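Local atomic coordinates of exported protein (Bacteroides fragilis, PDB entry 3MSW), a protein that is of unknown function but is probably exported and folds into a single-layer antiparallel beta-sheet built from beta-hairpin repeats. Residues K39-S44 and T52-Y57; S70-S75 and V83-W88; F95-K100 and Y117-R122. All blocks are in the same frame, centred on the assembly; numbering follows the deposited sequence. Where two conformers were deposited one is given.

Contact 1 (K39-S44 and T52-Y57); sequences KMYKYS and TVKSTY
Strands K39-S44 and T52-Y57 pair as the two arms of an antiparallel beta hairpin within the single-layer sheet of this protein. Their axes come to 4.6 Å at an angle of 160°. Three hydrogen-bonded pairs, M40 with Y57, K42 with S55 and S44 with V53, each contribute two backbone bonds, and the non-hydrogen-bonded pairs Y41-T56 and Y43-K54 alternate with them. On the face carrying Y41, Y43, K54 and T56, the K54 chain links the two tyrosines. K54 leaves its strand with CG anti to the backbone N (chi1 176°), runs alongside Y43 with CD 3.6 Å from CE2 of that ring, and then bends at chi3 over the face of Y41. There NZ of K54 stands 4.2 Å from the centroid of the Y41 ring, almost on its normal, in a cation-pi contact, while CE of K54 makes a CH-pi contact with the same ring. T56 meets Y41 at its CD1-CE1 side: CB lies at the ring edge, and CG2 of T56 is 3.5 Å from CE1 of Y41. On the other face the Y57 ring turns an edge to M40 O, with Y57 CD2 3.5 Å from that oxygen. The K42 side chain runs at about a right angle to that of Y57, its CG 3.8 Å from Y57 CE2, and the selenomethionine methyl CE of M40 reaches Y57 CD2. Strand 18-27 bonds to the outer side of K39-S44, strand 65-77 continues the sheet beyond T52-Y57, and E69 on the latter strand forms a salt bridge with K39.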
loop_
_atom_site.group_PDB
_atom_site.type_symbol
_atom_site.label_atom_id
_atom_site.label_comp_id
_atom_site.label_asym_id
_atom_site.label_seq_id
_atom_site.Cartn_x
_atom_site.Cartn_y
_atom_site.Cartn_z
ATOM N N LYS A 39 10.221 -7.142 4.738
ATOM C CA LYS A 39 8.824 -6.830 4.526
ATOM C C LYS A 39 8.209 -7.858 3.618
ATOM O O LYS A 39 8.912 -8.489 2.819
ATOM C CB LYS A 39 8.732 -5.420 3.859
ATOM C CG LYS A 39 7.648 -4.488 4.414
ATOM C CD LYS A 39 7.997 -3.987 5.824
ATOM C CE LYS A 39 8.246 -2.503 5.906
ATOM N NZ LYS A 39 8.498 -2.124 7.306
HETATM N N MSE A 40 6.904 -8.065 3.766
HETATM C CA MSE A 40 6.153 -8.947 2.877
HETATM C C MSE A 40 4.777 -8.383 2.556
HETATM O O MSE A 40 4.039 -7.974 3.458
HETATM C CB MSE A 40 6.052 -10.359 3.410
HETATM C CG MSE A 40 5.346 -11.304 2.404
HETATM SE SE MSE A 40 5.514 -13.002 3.075
HETATM C CE MSE A 40 4.330 -12.838 4.654
ATOM N N TYR A 41 4.431 -8.384 1.262
ATOM C CA TYR A 41 3.122 -7.929 0.805
ATOM C C TYR A 41 2.373 -9.113 0.264
ATOM O O TYR A 41 2.919 -9.873 -0.544
ATOM C CB TYR A 41 3.242 -6.872 -0.299
ATOM C CG TYR A 41 4.191 -5.732 -0.000
ATOM C CD1 TYR A 41 4.095 -5.011 1.186
ATOM C CD2 TYR A 41 5.114 -5.305 -0.948
ATOM C CE1 TYR A 41 4.935 -3.926 1.446
ATOM C CE2 TYR A 41 5.971 -4.229 -0.694
ATOM C CZ TYR A 41 5.876 -3.543 0.506
ATOM O OH TYR A 41 6.710 -2.486 0.767
ATOM N N LYS A 42 1.126 -9.257 0.702
ATOM C CA LYS A 42 0.211 -10.303 0.240
ATOM C C LYS A 42 -0.940 -9.622 -0.488
ATOM O O LYS A 42 -1.527 -8.686 0.047
ATOM C CB LYS A 42 -0.322 -11.135 1.420
ATOM C CG LYS A 42 0.760 -11.928 2.167
ATOM C CD LYS A 42 1.157 -13.192 1.401
ATOM C CE LYS A 42 2.123 -14.038 2.179
ATOM N NZ LYS A 42 2.903 -14.945 1.301
ATOM N N TYR A 43 -1.257 -10.068 -1.709
ATOM C CA TYR A 43 -2.329 -9.455 -2.496
ATOM C C TYR A 43 -3.532 -10.362 -2.659
ATOM O O TYR A 43 -3.389 -11.528 -3.007
ATOM C CB TYR A 43 -1.803 -9.026 -3.872
ATOM C CG TYR A 43 -0.576 -8.143 -3.783
ATOM C CD1 TYR A 43 0.693 -8.694 -3.634
ATOM C CD2 TYR A 43 -0.673 -6.761 -3.948
ATOM C CE1 TYR A 43 1.824 -7.893 -3.565
ATOM C CE2 TYR A 43 0.460 -5.951 -3.915
ATOM C CZ TYR A 43 1.707 -6.522 -3.735
ATOM O OH TYR A 43 2.832 -5.733 -3.681
ATOM N N SER A 44 -4.716 -9.830 -2.345
ATOM C CA SER A 44 -5.980 -10.544 -2.448
ATOM C C SER A 44 -6.869 -9.783 -3.458
ATOM O O SER A 44 -7.224 -8.616 -3.246
ATOM C CB SER A 44 -6.613 -10.651 -1.064
ATOM O OG SER A 44 -7.987 -10.984 -1.172
ATOM N N THR A 52 -9.043 -4.815 -4.627
ATOM C CA THR A 52 -7.752 -5.453 -4.358
ATOM C C THR A 52 -7.352 -5.094 -2.925
ATOM O O THR A 52 -7.440 -3.918 -2.537
ATOM C CB THR A 52 -6.690 -5.026 -5.400
ATOM O OG1 THR A 52 -7.155 -5.378 -6.703
ATOM C CG2 THR A 52 -5.321 -5.653 -5.161
ATOM N N VAL A 53 -6.951 -6.110 -2.136
ATOM C CA VAL A 53 -6.483 -5.911 -0.774
ATOM C C VAL A 53 -4.998 -6.276 -0.704
ATOM O O VAL A 53 -4.624 -7.411 -0.997
ATOM C CB VAL A 53 -7.311 -6.668 0.303
ATOM C CG1 VAL A 53 -6.801 -6.337 1.724
ATOM C CG2 VAL A 53 -8.792 -6.350 0.186
ATOM N N LYS A 54 -4.162 -5.306 -0.319
ATOM C CA LYS A 54 -2.750 -5.525 -0.110
ATOM C C LYS A 54 -2.502 -5.480 1.382
ATOM O O LYS A 54 -2.802 -4.473 2.013
ATOM C CB LYS A 54 -1.926 -4.449 -0.805
ATOM C CG LYS A 54 -0.425 -4.597 -0.523
ATOM C CD LYS A 54 0.324 -3.488 -1.250
ATOM C CE LYS A 54 1.484 -2.960 -0.483
ATOM N NZ LYS A 54 2.179 -1.894 -1.250
ATOM N N SER A 55 -2.010 -6.583 1.957
ATOM C CA SER A 55 -1.676 -6.634 3.372
ATOM C C SER A 55 -0.162 -6.604 3.482
ATOM O O SER A 55 0.521 -7.367 2.799
ATOM C CB SER A 55 -2.248 -7.903 4.001
ATOM O OG SER A 55 -3.663 -7.857 3.923
ATOM N N THR A 56 0.371 -5.745 4.368
ATOM C CA THR A 56 1.807 -5.579 4.573
ATOM C C THR A 56 2.234 -6.131 5.940
ATOM O O THR A 56 1.589 -5.861 6.962
ATOM C CB THR A 56 2.130 -4.066 4.445
ATOM O OG1 THR A 56 1.737 -3.608 3.152
ATOM C CG2 THR A 56 3.563 -3.751 4.675
ATOM N N TYR A 57 3.358 -6.860 5.957
ATOM C CA TYR A 57 3.918 -7.479 7.156
ATOM C C TYR A 57 5.345 -7.034 7.292
ATOM O O TYR A 57 6.047 -6.865 6.291
ATOM C CB TYR A 57 3.831 -9.031 7.112
ATOM C CG TYR A 57 2.408 -9.515 6.936
ATOM C CD1 TYR A 57 1.590 -9.742 8.038
ATOM C CD2 TYR A 57 1.849 -9.655 5.666
ATOM C CE1 TYR A 57 0.244 -10.072 7.883
ATOM C CE2 TYR A 57 0.514 -10.028 5.500
ATOM C CZ TYR A 57 -0.284 -10.227 6.613
ATOM O OH TYR A 57 -1.603 -10.565 6.458
#

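Contact 2 (S70-S75 and V83-W88); sequences SRTVIS and VEYSVW
Backbone bonding, a tyrosine-serine-water cluster and a small apolar patch join S70-S75 to V83-W88, two antiparallel strands of one hairpin. The backbone bonds fall at two pairs, R71 with S86 and V73 with E84, each bonded in both directions; the non-hydrogen-bonded pairs S70-V87, T72-Y85 and I74-V83 alternate with them. Two hydroxyls pack against the ring of Y85, whose side chain extends with CG anti to the backbone N (chi1 175°), which lays the CD1-CE1 side of the ring beside T72 and S70. OG1 of T72 sits at the ring edge, in plane, 3.6 Å from Y85 CD1. CE1 of Y85 lies 3.6 Å from S70 OG, and one water links that hydroxyl, at 2.6 Å from OG, to the phenol oxygen, at 3.0 Å from Y85 OH. The bridge ties S70, a buried residue, to the far end of the tyrosine. S70 CB also packs closely on S86 O, at 3.2 Å. Apolar contact is supplied by V83, which divides its methyls between two partners: CG1 touches CG2 of T72 at 3.6 Å, and CG2 lies beside CG1 of I74. Strands 65-77 and 80-89 occupy the middle of the sheet, with strand 51-60 bonded along S70-S75, where S55 also receives a hydrogen bond from R71, and strand 94-105 flanking V83-W88, where F95 packs edge-to-face with W88.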
loop_
_atom_site.group_PDB
_atom_site.type_symbol
_atom_site.label_atom_id
_atom_site.label_comp_id
_atom_site.label_asym_id
_atom_site.label_seq_id
_atom_site.Cartn_x
_atom_site.Cartn_y
_atom_site.Cartn_z
ATOM N N SER A 70 0.176 -3.091 8.034
ATOM C CA SER A 70 -0.828 -2.250 7.423
ATOM C C SER A 70 -1.668 -2.988 6.392
ATOM O O SER A 70 -1.361 -4.121 6.037
ATOM C CB SER A 70 -0.168 -1.040 6.762
ATOM O OG SER A 70 0.595 -1.407 5.629
ATOM N N ARG A 71 -2.721 -2.308 5.899
ATOM C CA ARG A 71 -3.607 -2.850 4.877
ATOM C C ARG A 71 -4.007 -1.725 3.914
ATOM O O ARG A 71 -4.276 -0.614 4.375
ATOM C CB ARG A 71 -4.831 -3.461 5.561
ATOM C CG ARG A 71 -5.831 -4.075 4.589
ATOM C CD ARG A 71 -6.691 -5.094 5.278
ATOM N NE ARG A 71 -5.982 -6.357 5.398
ATOM C CZ ARG A 71 -6.479 -7.433 5.990
ATOM N NH1 ARG A 71 -7.705 -7.409 6.506
ATOM N NH2 ARG A 71 -5.759 -8.547 6.066
ATOM N N THR A 72 -3.989 -2.000 2.581
ATOM C CA THR A 72 -4.383 -1.044 1.546
ATOM C C THR A 72 -5.503 -1.687 0.742
ATOM O O THR A 72 -5.343 -2.800 0.231
ATOM C CB THR A 72 -3.193 -0.648 0.655
ATOM O OG1 THR A 72 -2.135 -0.146 1.459
ATOM C CG2 THR A 72 -3.572 0.403 -0.399
ATOM N N VAL A 73 -6.648 -0.997 0.654
ATOM C CA VAL A 73 -7.803 -1.482 -0.083
ATOM C C VAL A 73 -7.968 -0.595 -1.288
ATOM O O VAL A 73 -8.152 0.615 -1.132
ATOM C CB VAL A 73 -9.093 -1.553 0.794
ATOM C CG1 VAL A 73 -10.277 -2.069 -0.026
ATOM C CG2 VAL A 73 -8.880 -2.443 2.022
ATOM N N ILE A 74 -7.890 -1.183 -2.495
ATOM C CA ILE A 74 -8.047 -0.446 -3.753
ATOM C C ILE A 74 -9.371 -0.870 -4.365
ATOM O O ILE A 74 -9.560 -2.051 -4.676
ATOM C CB ILE A 74 -6.871 -0.670 -4.767
ATOM C CG1 ILE A 74 -5.496 -0.310 -4.200
ATOM C CG2 ILE A 74 -7.116 0.095 -6.064
ATOM C CD1 ILE A 74 -4.709 -1.457 -3.689
ATOM N N SER A 75 -10.287 0.095 -4.548
ATOM C CA SER A 75 -11.594 -0.141 -5.134
ATOM C C SER A 75 -11.669 0.629 -6.433
ATOM O O SER A 75 -11.323 1.821 -6.485
ATOM C CB SER A 75 -12.701 0.323 -4.192
ATOM O OG SER A 75 -12.643 -0.349 -2.947
ATOM N N VAL A 83 -8.501 4.480 -2.793
ATOM C CA VAL A 83 -7.429 3.750 -2.076
ATOM C C VAL A 83 -7.508 4.108 -0.581
ATOM O O VAL A 83 -7.412 5.285 -0.233
ATOM C CB VAL A 83 -6.014 4.090 -2.667
ATOM C CG1 VAL A 83 -4.906 3.325 -1.962
ATOM C CG2 VAL A 83 -5.945 3.851 -4.173
ATOM N N GLU A 84 -7.718 3.113 0.288
ATOM C CA GLU A 84 -7.747 3.369 1.723
ATOM C C GLU A 84 -6.592 2.642 2.349
ATOM O O GLU A 84 -6.481 1.410 2.219
ATOM C CB GLU A 84 -9.062 2.918 2.384
ATOM C CG GLU A 84 -10.237 3.830 2.055
ATOM C CD GLU A 84 -11.566 3.444 2.674
ATOM O OE1 GLU A 84 -11.600 2.504 3.501
ATOM O OE2 GLU A 84 -12.585 4.062 2.297
ATOM N N TYR A 85 -5.776 3.400 3.093
ATOM C CA TYR A 85 -4.616 2.881 3.797
ATOM C C TYR A 85 -4.909 2.863 5.292
ATOM O O TYR A 85 -5.248 3.895 5.861
ATOM C CB TYR A 85 -3.412 3.789 3.496
ATOM C CG TYR A 85 -2.167 3.433 4.272
ATOM C CD1 TYR A 85 -1.430 2.292 3.961
ATOM C CD2 TYR A 85 -1.698 4.260 5.287
ATOM C CE1 TYR A 85 -0.253 1.987 4.638
ATOM C CE2 TYR A 85 -0.551 3.934 6.009
ATOM C CZ TYR A 85 0.181 2.811 5.662
ATOM O OH TYR A 85 1.317 2.491 6.359
ATOM N N SER A 86 -4.783 1.688 5.923
ATOM C CA SER A 86 -5.029 1.509 7.353
ATOM C C SER A 86 -3.779 0.963 8.040
ATOM O O SER A 86 -3.045 0.174 7.450
ATOM C CB SER A 86 -6.191 0.546 7.580
ATOM O OG SER A 86 -7.420 1.093 7.128
ATOM N N VAL A 87 -3.545 1.383 9.278
ATOM C CA VAL A 87 -2.377 0.959 10.052
ATOM C C VAL A 87 -2.859 -0.022 11.114
ATOM O O VAL A 87 -3.876 0.237 11.772
ATOM C CB VAL A 87 -1.651 2.195 10.674
ATOM C CG1 VAL A 87 -0.450 1.775 11.517
ATOM C CG2 VAL A 87 -1.203 3.160 9.592
ATOM N N TRP A 88 -2.132 -1.144 11.289
ATOM C CA TRP A 88 -2.473 -2.124 12.319
ATOM C C TRP A 88 -2.217 -1.517 13.703
ATOM O O TRP A 88 -1.118 -1.002 13.966
ATOM C CB TRP A 88 -1.669 -3.426 12.142
ATOM C CG TRP A 88 -1.959 -4.468 13.183
ATOM C CD1 TRP A 88 -1.156 -4.838 14.227
ATOM C CD2 TRP A 88 -3.154 -5.254 13.298
ATOM N NE1 TRP A 88 -1.776 -5.809 14.978
ATOM C CE2 TRP A 88 -2.988 -6.109 14.412
ATOM C CE3 TRP A 88 -4.337 -5.348 12.540
ATOM C CZ2 TRP A 88 -3.966 -7.025 14.802
ATOM C CZ3 TRP A 88 -5.301 -6.268 12.920
ATOM C CH2 TRP A 88 -5.098 -7.115 14.020
HETATM O O HOH W 1 2.802 -0.080 5.842
#

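Contact 3 (F95-K100 and Y117-R122); sequences FDLSKK and YKMNSR
M119 and L97 meet at one end of a short antiparallel pairing between F95-K100 and Y117-R122, and the well-packed part runs from there to K100 and Y117. M119 CB lies 3.3 Å from L97 O. The selenomethionine chain, anti at chi1 (177°) and then bent at chi2 and chi3, turns its methyl back so that CE is 3.9 Å from L97 CB. Next along, M119 N donates to S98 O at 2.8 Å. K100 and Y117 form a hydrogen-bonded pair with bonds in both directions. Their side chains share a face, CB against CB, and the Y117 ring presents its edge to K100 O, which lies in the ring plane 3.4 Å from CD1.

The face of K99 and K118 is the polar, solvent side, with K118 exposed. K99 folds back on itself with bends at chi2, chi3 and chi4, which lay its CE 3.2 Å from Y117 O. The same bends bring K99 NZ to 3.6 Å from K118 NZ. Two like charges so close would be expected to repel; K99 NZ, however, is hydrogen-bonded to Y101 OH, and K118 NZ has a long, weak ion pair with E129. The loose part lies beyond L97 and M119, where the two chains diverge and Y117-R122 runs into a loop. S98 and K99 both face Y85 on strand 80-89, a classic beta bulge on the side of strand 94-105 away from its hairpin partner; the contact itself belongs to a hairpin of the single-layer antiparallel sheet.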
loop_
_atom_site.group_PDB
_atom_site.type_symbol
_atom_site.label_atom_id
_atom_site.label_comp_id
_atom_site.label_asym_id
_atom_site.label_seq_id
_atom_site.Cartn_x
_atom_site.Cartn_y
_atom_site.Cartn_z
ATOM N N PHE A 95 -7.392 -2.620 12.551
ATOM C CA PHE A 95 -6.793 -1.662 11.625
ATOM C C PHE A 95 -7.421 -0.279 11.763
ATOM O O PHE A 95 -8.633 -0.142 11.575
ATOM C CB PHE A 95 -6.976 -2.150 10.178
ATOM C CG PHE A 95 -6.026 -3.225 9.730
ATOM C CD1 PHE A 95 -4.700 -2.926 9.426
ATOM C CD2 PHE A 95 -6.470 -4.530 9.545
ATOM C CE1 PHE A 95 -3.820 -3.926 9.009
ATOM C CE2 PHE A 95 -5.589 -5.527 9.132
ATOM C CZ PHE A 95 -4.274 -5.215 8.854
ATOM N N ASP A 96 -6.596 0.755 12.010
ATOM C CA ASP A 96 -7.054 2.142 12.059
ATOM C C ASP A 96 -6.922 2.791 10.666
ATOM O O ASP A 96 -5.823 2.812 10.106
ATOM C CB ASP A 96 -6.234 2.957 13.073
ATOM C CG ASP A 96 -6.448 2.621 14.541
ATOM O OD1 ASP A 96 -7.465 1.959 14.861
ATOM O OD2 ASP A 96 -5.613 3.036 15.366
ATOM N N LEU A 97 -8.029 3.354 10.131
ATOM C CA LEU A 97 -8.034 4.070 8.845
ATOM C C LEU A 97 -7.066 5.251 8.980
ATOM O O LEU A 97 -7.108 5.924 9.996
ATOM C CB LEU A 97 -9.466 4.555 8.516
ATOM C CG LEU A 97 -10.390 3.569 7.775
ATOM C CD1 LEU A 97 -11.796 4.121 7.669
ATOM C CD2 LEU A 97 -9.881 3.269 6.370
ATOM N N SER A 98 -6.112 5.424 8.045
ATOM C CA SER A 98 -5.111 6.483 8.184
ATOM C C SER A 98 -5.112 7.492 7.016
ATOM O O SER A 98 -5.171 8.712 7.244
ATOM C CB SER A 98 -3.727 5.869 8.395
ATOM O OG SER A 98 -2.653 6.795 8.337
ATOM N N LYS A 99 -4.999 6.985 5.778
ATOM C CA LYS A 99 -4.950 7.820 4.569
ATOM C C LYS A 99 -5.938 7.332 3.524
ATOM O O LYS A 99 -6.207 6.130 3.429
ATOM C CB LYS A 99 -3.524 7.851 3.953
ATOM C CG LYS A 99 -2.399 8.373 4.880
ATOM C CD LYS A 99 -2.424 9.924 5.114
ATOM C CE LYS A 99 -2.572 10.847 3.886
ATOM N NZ LYS A 99 -1.311 11.052 3.112
ATOM N N LYS A 100 -6.471 8.262 2.729
ATOM C CA LYS A 100 -7.376 7.904 1.635
ATOM C C LYS A 100 -7.001 8.687 0.405
ATOM O O LYS A 100 -6.725 9.895 0.498
ATOM C CB LYS A 100 -8.843 8.115 2.018
ATOM C CG LYS A 100 -9.834 7.637 0.953
ATOM C CD LYS A 100 -11.262 7.957 1.332
ATOM C CE LYS A 100 -12.243 7.058 0.611
ATOM N NZ LYS A 100 -13.646 7.491 0.846
ATOM N N TYR A 117 -6.429 12.430 1.585
ATOM C CA TYR A 117 -7.042 12.709 2.877
ATOM C C TYR A 117 -6.262 12.016 3.947
ATOM O O TYR A 117 -5.722 10.931 3.723
ATOM C CB TYR A 117 -8.498 12.162 2.961
ATOM C CG TYR A 117 -9.419 12.643 1.866
ATOM C CD1 TYR A 117 -9.398 12.055 0.603
ATOM C CD2 TYR A 117 -10.290 13.714 2.077
ATOM C CE1 TYR A 117 -10.226 12.506 -0.421
ATOM C CE2 TYR A 117 -11.145 14.155 1.063
ATOM C CZ TYR A 117 -11.109 13.541 -0.183
ATOM O OH TYR A 117 -11.910 13.957 -1.221
ATOM N N LYS A 118 -6.352 12.560 5.157
ATOM C CA LYS A 118 -5.761 11.970 6.335
ATOM C C LYS A 118 -6.895 11.855 7.351
ATOM O O LYS A 118 -7.719 12.763 7.461
ATOM C CB LYS A 118 -4.633 12.889 6.865
ATOM C CG LYS A 118 -3.788 12.258 7.969
ATOM C CD LYS A 118 -2.531 13.083 8.282
ATOM C CE LYS A 118 -1.280 12.549 7.607
ATOM N NZ LYS A 118 -1.158 12.994 6.188
HETATM N N MSE A 119 -6.936 10.758 8.085
HETATM C CA MSE A 119 -7.983 10.547 9.082
HETATM C C MSE A 119 -7.756 11.404 10.321
HETATM O O MSE A 119 -6.643 11.445 10.844
HETATM C CB MSE A 119 -8.068 9.042 9.462
HETATM C CG MSE A 119 -9.099 8.724 10.580
HETATM SE SE MSE A 119 -10.909 9.292 10.062
HETATM C CE MSE A 119 -11.318 7.993 8.761
ATOM N N ASN A 120 -8.813 12.108 10.774
ATOM C CA ASN A 120 -8.777 12.848 12.025
ATOM C C ASN A 120 -9.271 11.817 13.046
ATOM O O ASN A 120 -10.451 11.458 13.017
ATOM C CB ASN A 120 -9.706 14.070 11.995
ATOM C CG ASN A 120 -9.591 14.955 13.221
ATOM O OD1 ASN A 120 -9.595 14.492 14.358
ATOM N ND2 ASN A 120 -9.531 16.260 13.018
ATOM N N SER A 121 -8.363 11.296 13.898
ATOM C CA SER A 121 -8.695 10.270 14.902
ATOM C C SER A 121 -9.632 10.749 16.024
ATOM O O SER A 121 -10.344 9.923 16.604
ATOM C CB SER A 121 -7.440 9.604 15.462
ATOM O OG SER A 121 -6.562 10.559 16.035
ATOM N N ARG A 122 -9.656 12.067 16.306
ATOM C CA ARG A 122 -10.533 12.662 17.318
ATOM C C ARG A 122 -12.000 12.759 16.848
ATOM O O ARG A 122 -12.903 12.505 17.643
ATOM C CB ARG A 122 -10.016 14.045 17.740
#

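How the contacts relate
From the N terminus, the contacts follow in series, and none nests within or crosses another. Contact 1 closes the hairpin of strands 35-46 and 51-60, contact 2 that of 65-77 and 80-89, and contact 3 that of 94-105 and 111-120, with the longest intervening loop-and-strand excursion of the three. Between hairpins the sheet is continuous: backbone pairs T52-I74 and K54-T72 stitch contact 1 to contact 2, while V87-D96 and Y85-K99 stitch contact 2 to contact 3. Contacts 1 and 3, with centres about 19 Å apart, do not touch. Six strands are thus joined in sequence order, a plain up-and-down meander.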